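Local atomic coordinates of fumarase E (Shigella flexneri 2a str. 2457T, PDB entry 3C8G), a protein that probably catalyses the addition of water to fumarate to form malate, and belongs to the MtlR/FumE family, which includes the mannitol operon repressor. Residues B[10-15]-B[161-166]; B[35-40]-B[71-76]; B[42-47]-B[80-85]. All coordinates share one frame; numbering follows the deposited sequence.

Contact 1: residues B[10-15]-B[161-166]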
loop_
_atom_site.group_PDB
_atom_site.type_symbol
_atom_site.label_atom_id
_atom_site.label_comp_id
_atom_site.label_asym_id
_atom_site.label_seq_id
_atom_site.Cartn_x
_atom_site.Cartn_y
_atom_site.Cartn_z
ATOM N N ASP B 10 -11.462 10.866 -25.448
ATOM C CA ASP B 10 -11.870 10.536 -26.814
ATOM C C ASP B 10 -11.413 9.126 -27.170
ATOM O O ASP B 10 -12.107 8.386 -27.878
ATOM C CB ASP B 10 -11.321 11.559 -27.820
ATOM C CG ASP B 10 -12.213 11.711 -29.052
ATOM O OD1 ASP B 10 -12.549 10.676 -29.676
ATOM O OD2 ASP B 10 -12.571 12.865 -29.397
ATOM N N ASP B 11 -10.241 8.761 -26.662
ATOM C CA ASP B 11 -9.750 7.394 -26.755
ATOM C C ASP B 11 -10.499 6.431 -25.786
ATOM O O ASP B 11 -10.536 5.220 -26.004
ATOM C CB ASP B 11 -8.224 7.375 -26.554
ATOM C CG ASP B 11 -7.678 5.983 -26.259
ATOM O OD1 ASP B 11 -7.380 5.708 -25.073
ATOM O OD2 ASP B 11 -7.561 5.160 -27.196
ATOM N N VAL B 12 -11.108 6.968 -24.734
ATOM C CA VAL B 12 -11.835 6.135 -23.784
ATOM C C VAL B 12 -13.220 5.777 -24.320
ATOM O O VAL B 12 -13.701 4.651 -24.137
ATOM C CB VAL B 12 -11.886 6.808 -22.400
ATOM C CG1 VAL B 12 -13.025 6.252 -21.536
ATOM C CG2 VAL B 12 -10.543 6.642 -21.703
ATOM N N LEU B 13 -13.834 6.740 -25.008
ATOM C CA LEU B 13 -15.120 6.548 -25.673
ATOM C C LEU B 13 -15.037 5.584 -26.851
ATOM O O LEU B 13 -15.969 4.812 -27.073
ATOM C CB LEU B 13 -15.697 7.892 -26.137
ATOM C CG LEU B 13 -16.663 8.694 -25.249
ATOM C CD1 LEU B 13 -18.167 8.412 -25.539
ATOM C CD2 LEU B 13 -16.332 8.504 -23.773
ATOM N N GLU B 14 -13.940 5.632 -27.614
ATOM C CA GLU B 14 -13.782 4.727 -28.769
ATOM C C GLU B 14 -13.697 3.291 -28.269
ATOM O O GLU B 14 -14.434 2.411 -28.744
ATOM C CB GLU B 14 -12.568 5.095 -29.663
ATOM C CG GLU B 14 -11.988 3.908 -30.502
ATOM C CD GLU B 14 -11.428 4.286 -31.899
ATOM O OE1 GLU B 14 -11.541 5.462 -32.332
ATOM O OE2 GLU B 14 -10.883 3.382 -32.583
ATOM N N GLN B 15 -12.819 3.076 -27.292
ATOM C CA GLN B 15 -12.631 1.766 -26.708
ATOM C C GLN B 15 -13.937 1.205 -26.150
ATOM O O GLN B 15 -14.285 0.072 -26.444
ATOM C CB GLN B 15 -11.565 1.818 -25.626
ATOM C CG GLN B 15 -10.154 1.703 -26.138
ATOM C CD GLN B 15 -9.127 1.856 -25.030
ATOM O OE1 GLN B 15 -9.102 1.091 -24.061
ATOM N NE2 GLN B 15 -8.272 2.851 -25.167
ATOM N N LEU B 161 -21.188 6.808 -19.591
ATOM C CA LEU B 161 -21.244 8.041 -18.785
ATOM C C LEU B 161 -20.559 7.846 -17.428
ATOM O O LEU B 161 -19.786 8.711 -16.986
ATOM C CB LEU B 161 -22.693 8.522 -18.631
ATOM C CG LEU B 161 -23.122 9.913 -18.109
ATOM C CD1 LEU B 161 -23.324 9.920 -16.565
ATOM C CD2 LEU B 161 -22.201 11.055 -18.592
ATOM N N ALA B 162 -20.806 6.701 -16.789
ATOM C CA ALA B 162 -20.268 6.451 -15.434
ATOM C C ALA B 162 -18.737 6.350 -15.378
ATOM O O ALA B 162 -18.124 6.861 -14.439
ATOM C CB ALA B 162 -20.894 5.222 -14.804
ATOM N N VAL B 163 -18.112 5.695 -16.357
ATOM C CA VAL B 163 -16.665 5.606 -16.267
ATOM C C VAL B 163 -16.062 6.962 -16.620
ATOM O O VAL B 163 -15.141 7.454 -15.961
ATOM C CB VAL B 163 -16.019 4.379 -17.017
ATOM C CG1 VAL B 163 -17.047 3.320 -17.330
ATOM C CG2 VAL B 163 -15.280 4.787 -18.220
ATOM N N THR B 164 -16.641 7.567 -17.638
ATOM C CA THR B 164 -16.221 8.839 -18.161
ATOM C C THR B 164 -16.283 9.941 -17.081
ATOM O O THR B 164 -15.399 10.805 -17.034
ATOM C CB THR B 164 -17.076 9.149 -19.411
ATOM O OG1 THR B 164 -16.253 9.660 -20.467
ATOM C CG2 THR B 164 -18.241 10.069 -19.120
ATOM N N THR B 165 -17.294 9.884 -16.202
ATOM C CA THR B 165 -17.432 10.883 -15.137
ATOM C C THR B 165 -16.541 10.556 -13.928
ATOM O O THR B 165 -16.108 11.454 -13.204
ATOM C CB THR B 165 -18.922 11.161 -14.725
ATOM O OG1 THR B 165 -19.463 10.005 -14.119
ATOM C CG2 THR B 165 -19.787 11.470 -15.934
ATOM N N THR B 166 -16.255 9.274 -13.739
ATOM C CA THR B 166 -15.273 8.829 -12.742
ATOM C C THR B 166 -13.850 9.312 -13.088
ATOM O O THR B 166 -13.186 9.948 -12.271
ATOM C CB THR B 166 -15.334 7.299 -12.561
ATOM O OG1 THR B 166 -16.542 6.954 -11.881
ATOM C CG2 THR B 166 -14.160 6.793 -11.735
#
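V12 and T164 bring two helical backbones together, their CA atoms 7.6 Å apart, the shortest CA separation between residues 10-15 and 161-166. This is helix-helix packing in an all-helical fold without strands: helix 9-17, near the N terminus, meets helix 158-166, near the C terminus. With 102 Å² buried in total and no hydrogen bond across, the interface rests on two side-chain pairs.

The deeper pair is V12 with V163. Both CB atoms point toward the opposing segment, and the methyls CG1 of V12 and CG2 of V163 approach to 4.3 Å, a loose apolar contact between buried residues. Next to it, nearer the surface, L13 starts out to one side of the partner helix, but its torsions (chi1 -93°, chi2 -94°) swing CD2 back, so that this methyl lies 3.5 Å from OG1 of T164. The two side chains meet at a slant, a methyl against a hydroxyl oxygen without hydrogen bonding. Elsewhere, V12 also packs on I32 of helix 29-40, and V163 on F94 of helix 85-103, which links the valine pair to both of those helices.

Within helix 158-166 two threonine hydroxyls turn back onto their own backbone. OG1 of T165 donates to O of L161 at 3.2 Å, and OG1 of T166 donates to O of A162 at 3.0 Å, reaching that oxygen from the face opposite T166 N.

Contact 2: residues B[35-40]-B[71-76]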
loop_
_atom_site.group_PDB
_atom_site.type_symbol
_atom_site.label_atom_id
_atom_site.label_comp_id
_atom_site.label_asym_id
_atom_site.label_seq_id
_atom_site.Cartn_x
_atom_site.Cartn_y
_atom_site.Cartn_z
ATOM N N GLN B 35 -5.960 2.173 -14.854
ATOM C CA GLN B 35 -5.001 3.157 -15.348
ATOM C C GLN B 35 -5.341 4.595 -14.963
ATOM O O GLN B 35 -4.437 5.362 -14.624
ATOM C CB GLN B 35 -4.671 2.986 -16.844
ATOM C CG GLN B 35 -3.174 2.445 -17.111
ATOM C CD GLN B 35 -2.797 1.160 -16.303
ATOM O OE1 GLN B 35 -1.978 1.213 -15.376
ATOM N NE2 GLN B 35 -3.422 0.023 -16.651
ATOM N N GLY B 36 -6.634 4.939 -14.973
ATOM C CA GLY B 36 -7.085 6.209 -14.423
ATOM C C GLY B 36 -6.625 6.409 -12.984
ATOM O O GLY B 36 -6.101 7.466 -12.628
ATOM N N ILE B 37 -6.820 5.379 -12.165
ATOM C CA ILE B 37 -6.428 5.391 -10.762
ATOM C C ILE B 37 -4.896 5.512 -10.653
ATOM O O ILE B 37 -4.375 6.292 -9.843
ATOM C CB ILE B 37 -6.951 4.107 -10.043
ATOM C CG1 ILE B 37 -8.470 4.184 -9.811
ATOM C CG2 ILE B 37 -6.223 3.858 -8.739
ATOM C CD1 ILE B 37 -8.910 5.188 -8.702
ATOM N N ARG B 38 -4.189 4.759 -11.498
ATOM C CA ARG B 38 -2.732 4.682 -11.442
ATOM C C ARG B 38 -2.032 5.974 -11.857
ATOM O O ARG B 38 -0.950 6.242 -11.375
ATOM C CB ARG B 38 -2.207 3.495 -12.265
ATOM C CG ARG B 38 -2.132 2.156 -11.498
ATOM C CD ARG B 38 -1.682 0.991 -12.423
ATOM N NE ARG B 38 -0.293 0.536 -12.260
ATOM C CZ ARG B 38 0.413 0.560 -11.121
ATOM N NH1 ARG B 38 1.657 0.093 -11.101
ATOM N NH2 ARG B 38 -0.113 1.029 -9.997
ATOM N N GLN B 39 -2.635 6.761 -12.754
ATOM C CA GLN B 39 -2.083 8.073 -13.121
ATOM C C GLN B 39 -2.250 9.040 -11.943
ATOM O O GLN B 39 -1.413 9.914 -11.743
ATOM C CB GLN B 39 -2.706 8.662 -14.416
ATOM C CG GLN B 39 -3.427 7.641 -15.317
ATOM C CD GLN B 39 -3.131 7.754 -16.831
ATOM O OE1 GLN B 39 -3.643 8.644 -17.524
ATOM N NE2 GLN B 39 -2.338 6.811 -17.348
ATOM N N PHE B 40 -3.309 8.856 -11.159
ATOM C CA PHE B 40 -3.599 9.691 -9.999
ATOM C C PHE B 40 -2.632 9.463 -8.849
ATOM O O PHE B 40 -2.232 10.402 -8.194
ATOM C CB PHE B 40 -5.031 9.436 -9.519
ATOM C CG PHE B 40 -5.449 10.276 -8.334
ATOM C CD1 PHE B 40 -5.301 9.796 -7.036
ATOM C CD2 PHE B 40 -6.023 11.535 -8.521
ATOM C CE1 PHE B 40 -5.695 10.572 -5.944
ATOM C CE2 PHE B 40 -6.417 12.326 -7.439
ATOM C CZ PHE B 40 -6.261 11.850 -6.157
ATOM N N ASP B 71 -8.106 -2.513 -6.204
ATOM C CA ASP B 71 -8.697 -2.499 -4.866
ATOM C C ASP B 71 -7.771 -1.784 -3.868
ATOM O O ASP B 71 -8.192 -0.791 -3.243
ATOM C CB ASP B 71 -9.066 -3.913 -4.394
ATOM C CG ASP B 71 -9.924 -4.688 -5.410
ATOM O OD1 ASP B 71 -10.752 -4.078 -6.137
ATOM O OD2 ASP B 71 -9.772 -5.937 -5.467
ATOM N N VAL B 72 -6.519 -2.255 -3.741
ATOM C CA VAL B 72 -5.582 -1.685 -2.761
ATOM C C VAL B 72 -5.276 -0.233 -3.109
ATOM O O VAL B 72 -5.240 0.634 -2.220
ATOM C CB VAL B 72 -4.282 -2.535 -2.496
ATOM C CG1 VAL B 72 -4.490 -4.014 -2.820
ATOM C CG2 VAL B 72 -3.091 -1.987 -3.236
ATOM N N ALA B 73 -5.112 0.048 -4.399
ATOM C CA ALA B 73 -5.030 1.441 -4.869
ATOM C C ALA B 73 -6.212 2.341 -4.423
ATOM O O ALA B 73 -6.003 3.485 -3.999
ATOM C CB ALA B 73 -4.891 1.472 -6.355
ATOM N N LEU B 74 -7.444 1.837 -4.540
ATOM C CA LEU B 74 -8.630 2.610 -4.163
ATOM C C LEU B 74 -8.614 2.830 -2.670
ATOM O O LEU B 74 -8.697 3.962 -2.188
ATOM C CB LEU B 74 -9.919 1.883 -4.524
ATOM C CG LEU B 74 -10.537 2.130 -5.880
ATOM C CD1 LEU B 74 -11.676 1.126 -6.067
ATOM C CD2 LEU B 74 -11.018 3.575 -5.992
ATOM N N ARG B 75 -8.494 1.734 -1.946
ATOM C CA ARG B 75 -8.398 1.815 -0.510
ATOM C C ARG B 75 -7.321 2.813 -0.064
ATOM O O ARG B 75 -7.570 3.597 0.854
ATOM C CB ARG B 75 -8.210 0.429 0.080
ATOM C CG ARG B 75 -9.509 -0.335 0.012
ATOM C CD ARG B 75 -9.402 -1.688 0.621
ATOM N NE ARG B 75 -9.278 -2.724 -0.396
ATOM C CZ ARG B 75 -9.812 -3.937 -0.284
ATOM N NH1 ARG B 75 -10.532 -4.251 0.786
ATOM N NH2 ARG B 75 -9.638 -4.829 -1.237
ATOM N N LEU B 76 -6.169 2.842 -0.748
ATOM C CA LEU B 76 -5.102 3.791 -0.378
ATOM C C LEU B 76 -5.597 5.235 -0.505
ATOM O O LEU B 76 -5.479 6.019 0.431
ATOM C CB LEU B 76 -3.821 3.575 -1.202
ATOM C CG LEU B 76 -2.441 3.651 -0.533
ATOM C CD1 LEU B 76 -1.449 4.370 -1.414
ATOM C CD2 LEU B 76 -2.455 4.310 0.801
#
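I37 supplies both cross-contacts from helix 29-40, one from each of its branches, facing A73 and L74 on helix 70-79. Its chi1 of -74° turns CG2, anti to the backbone N, to A73 and leaves CG1, beside that N, to carry CD1 to L74. The CG2 methyl lies 3.6 Å from CB of A73. The other branch bends at chi2 (-72°), and its terminal CD1 reaches CD2 of L74 at 3.8 Å. There the two side chains lie roughly perpendicular, touching methyl to methyl instead of running alongside each other.

A73 has only a methyl to offer, and the CA atoms of I37 and A73, 7.2 Å apart, are the nearest pair across the segments. L74, whose CD2 makes the second contact, also packs on Y88, I91 and T92 of helix 85-103. Polar groups of the same segments are engaged elsewhere: R38 pairs with D68 in a salt bridge, while the carboxylate of D71 bonds to S95 and H99.

All three touching residues are buried and no hydrogen bond spans the segments, which implies that helices 29-40 and 70-79 meet here through methyl contacts alone, without directional bonds.

Contact 3: residues B[42-47]-B[80-85]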
loop_
_atom_site.group_PDB
_atom_site.type_symbol
_atom_site.label_atom_id
_atom_site.label_comp_id
_atom_site.label_asym_id
_atom_site.label_seq_id
_atom_site.Cartn_x
_atom_site.Cartn_y
_atom_site.Cartn_z
ATOM N N PRO B 42 0.583 9.188 -8.132
ATOM C CA PRO B 42 1.668 10.164 -7.870
ATOM C C PRO B 42 1.247 11.373 -7.047
ATOM O O PRO B 42 2.045 11.887 -6.259
ATOM C CB PRO B 42 2.076 10.627 -9.270
ATOM C CG PRO B 42 1.725 9.466 -10.160
ATOM C CD PRO B 42 0.551 8.769 -9.549
ATOM N N SER B 43 0.004 11.810 -7.252
ATOM C CA SER B 43 -0.615 12.936 -6.534
ATOM C C SER B 43 -0.527 12.801 -5.039
ATOM O O SER B 43 -0.578 13.802 -4.330
ATOM C CB SER B 43 -2.098 13.015 -6.856
ATOM O OG SER B 43 -2.313 13.973 -7.840
ATOM N N LEU B 44 -0.451 11.564 -4.562
ATOM C CA LEU B 44 -0.483 11.316 -3.137
ATOM C C LEU B 44 0.886 11.471 -2.540
ATOM O O LEU B 44 1.046 11.448 -1.330
ATOM C CB LEU B 44 -0.938 9.892 -2.870
ATOM C CG LEU B 44 -2.266 9.505 -3.466
ATOM C CD1 LEU B 44 -2.279 7.987 -3.581
ATOM C CD2 LEU B 44 -3.388 10.044 -2.586
ATOM N N PHE B 45 1.881 11.591 -3.400
ATOM C CA PHE B 45 3.249 11.473 -2.967
ATOM C C PHE B 45 4.069 12.718 -3.294
ATOM O O PHE B 45 3.764 13.465 -4.226
ATOM C CB PHE B 45 3.863 10.227 -3.600
ATOM C CG PHE B 45 3.144 8.940 -3.256
ATOM C CD1 PHE B 45 2.860 8.603 -1.927
ATOM C CD2 PHE B 45 2.795 8.033 -4.255
ATOM C CE1 PHE B 45 2.219 7.391 -1.605
ATOM C CE2 PHE B 45 2.164 6.822 -3.930
ATOM C CZ PHE B 45 1.884 6.511 -2.600
ATOM N N VAL B 46 5.104 12.926 -2.501
ATOM C CA VAL B 46 6.055 14.004 -2.663
ATOM C C VAL B 46 6.600 14.053 -4.097
ATOM O O VAL B 46 6.972 13.019 -4.644
ATOM C CB VAL B 46 7.184 13.798 -1.628
ATOM C CG1 VAL B 46 8.398 14.686 -1.895
ATOM C CG2 VAL B 46 6.633 14.004 -0.216
ATOM N N ASP B 47 6.617 15.248 -4.704
ATOM C CA ASP B 47 7.152 15.466 -6.075
ATOM C C ASP B 47 8.613 15.896 -6.046
ATOM O O ASP B 47 9.391 15.522 -6.917
ATOM C CB ASP B 47 6.401 16.589 -6.825
ATOM C CG ASP B 47 4.967 16.767 -6.364
ATOM O OD1 ASP B 47 4.216 15.763 -6.347
ATOM O OD2 ASP B 47 4.588 17.919 -6.037
ATOM N N LEU B 80 -6.224 7.871 2.741
ATOM C CA LEU B 80 -5.565 9.156 2.885
ATOM C C LEU B 80 -6.546 10.329 2.786
ATOM O O LEU B 80 -6.127 11.492 2.707
ATOM C CB LEU B 80 -4.432 9.296 1.868
ATOM C CG LEU B 80 -3.348 8.219 1.916
ATOM C CD1 LEU B 80 -2.516 8.200 0.635
ATOM C CD2 LEU B 80 -2.482 8.386 3.148
ATOM N N GLY B 81 -7.845 10.013 2.795
ATOM C CA GLY B 81 -8.918 11.008 2.758
ATOM C C GLY B 81 -8.895 11.819 1.490
ATOM O O GLY B 81 -9.049 13.020 1.516
ATOM N N LYS B 82 -8.715 11.159 0.361
ATOM C CA LYS B 82 -8.431 11.903 -0.860
ATOM C C LYS B 82 -9.415 11.656 -1.987
ATOM O O LYS B 82 -9.201 12.049 -3.121
ATOM C CB LYS B 82 -6.970 11.713 -1.279
ATOM C CG LYS B 82 -6.031 12.566 -0.428
ATOM C CD LYS B 82 -4.786 12.910 -1.208
ATOM C CE LYS B 82 -4.112 14.137 -0.659
ATOM N NZ LYS B 82 -3.904 14.036 0.810
HETATM N N MSE B 83 -10.526 11.044 -1.615
HETATM C CA MSE B 83 -11.602 10.693 -2.520
HETATM C C MSE B 83 -12.851 10.647 -1.650
HETATM O O MSE B 83 -12.777 10.148 -0.523
HETATM C CB MSE B 83 -11.297 9.321 -3.096
HETATM C CG MSE B 83 -12.458 8.577 -3.686
HETATM SE SE MSE B 83 -11.775 6.894 -4.403
HETATM C CE MSE B 83 -11.120 7.567 -6.131
ATOM N N ASP B 84 -13.986 11.173 -2.114
ATOM C CA ASP B 84 -15.156 11.134 -1.209
ATOM C C ASP B 84 -15.933 9.827 -1.365
ATOM O O ASP B 84 -15.619 9.049 -2.268
ATOM C CB ASP B 84 -16.015 12.428 -1.213
ATOM C CG ASP B 84 -16.540 12.774 -2.580
ATOM O OD1 ASP B 84 -17.333 13.749 -2.688
ATOM O OD2 ASP B 84 -16.159 12.068 -3.551
ATOM N N LYS B 85 -16.880 9.565 -0.457
ATOM C CA LYS B 85 -17.582 8.263 -0.398
ATOM C C LYS B 85 -18.247 7.790 -1.719
ATOM O O LYS B 85 -18.149 6.606 -2.070
ATOM C CB LYS B 85 -18.631 8.222 0.722
ATOM C CG LYS B 85 -19.462 6.886 0.729
ATOM C CD LYS B 85 -20.872 6.995 1.380
ATOM C CE LYS B 85 -20.806 6.824 2.905
ATOM N NZ LYS B 85 -22.084 7.201 3.581
#
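L44 reaches across from the turn after helix 29-40 to meet L80 and K82 in the turn that follows helix 70-79. Apolar contacts make up the whole of this interaction, and one methyl, CD2 of L44, serves both partners. It lies 3.8 Å from CD1 of L80 and 3.5 Å from CD of K82. The two leucine side chains are inclined to each other, whereas those of L44 and K82 run antiparallel alongside one another; the lysine takes part through its aliphatic chain, since its CD is the touching atom. K82 places that chain by a chi1 of -77°, with CG beside the backbone N, and bends only at its far end (chi4 51°). No hydrogen bond joins the segments, and 154 Å² is buried in total.

Backbone hydrogen bonds shape each side separately. Residues 42-44 are the last part of a 3-10 segment, and F45 N bonds to O of P42 at 2.9 Å. On the other side, helix 70-79 ends in a Schellman motif: K82 N turns back to O of I77 and G81 N to O of Y78, with G81 at the C-prime position and a positive phi of 63°.

A CH-pi-type contact lies within 42-47, where CB of L44 sits over the centre of the F45 ring, 4.0 Å above its plane.

No strand lies nearby. The contact joins two surface turns, one between helices 29-40 and 50-55 and the other between helices 70-79 and 85-103, and F45, V46 and L80 also pack against the second subunit of the homodimer.

Overall arrangement
From the N terminus, helix 9-17 provides the first half of contact 1, whose partner comes only after 145 intervening residues, on helix 158-166. Contacts 2 and 3 are nested inside this long loop. They cross: the chain passes 35-40, then 42-47, then 71-76, then 80-85, so helix 29-40 and its following turn pair in order with helix 70-79 and its following turn. Their centres are about 10 Å apart and they touch, with CD2 of L74 3.8 Å from SE of selenomethionine M83. Contact 1 stands apart, its centre about 17 Å from that of contact 2 and 22 Å from that of contact 3, tying the helices nearest the two ends of the chain together.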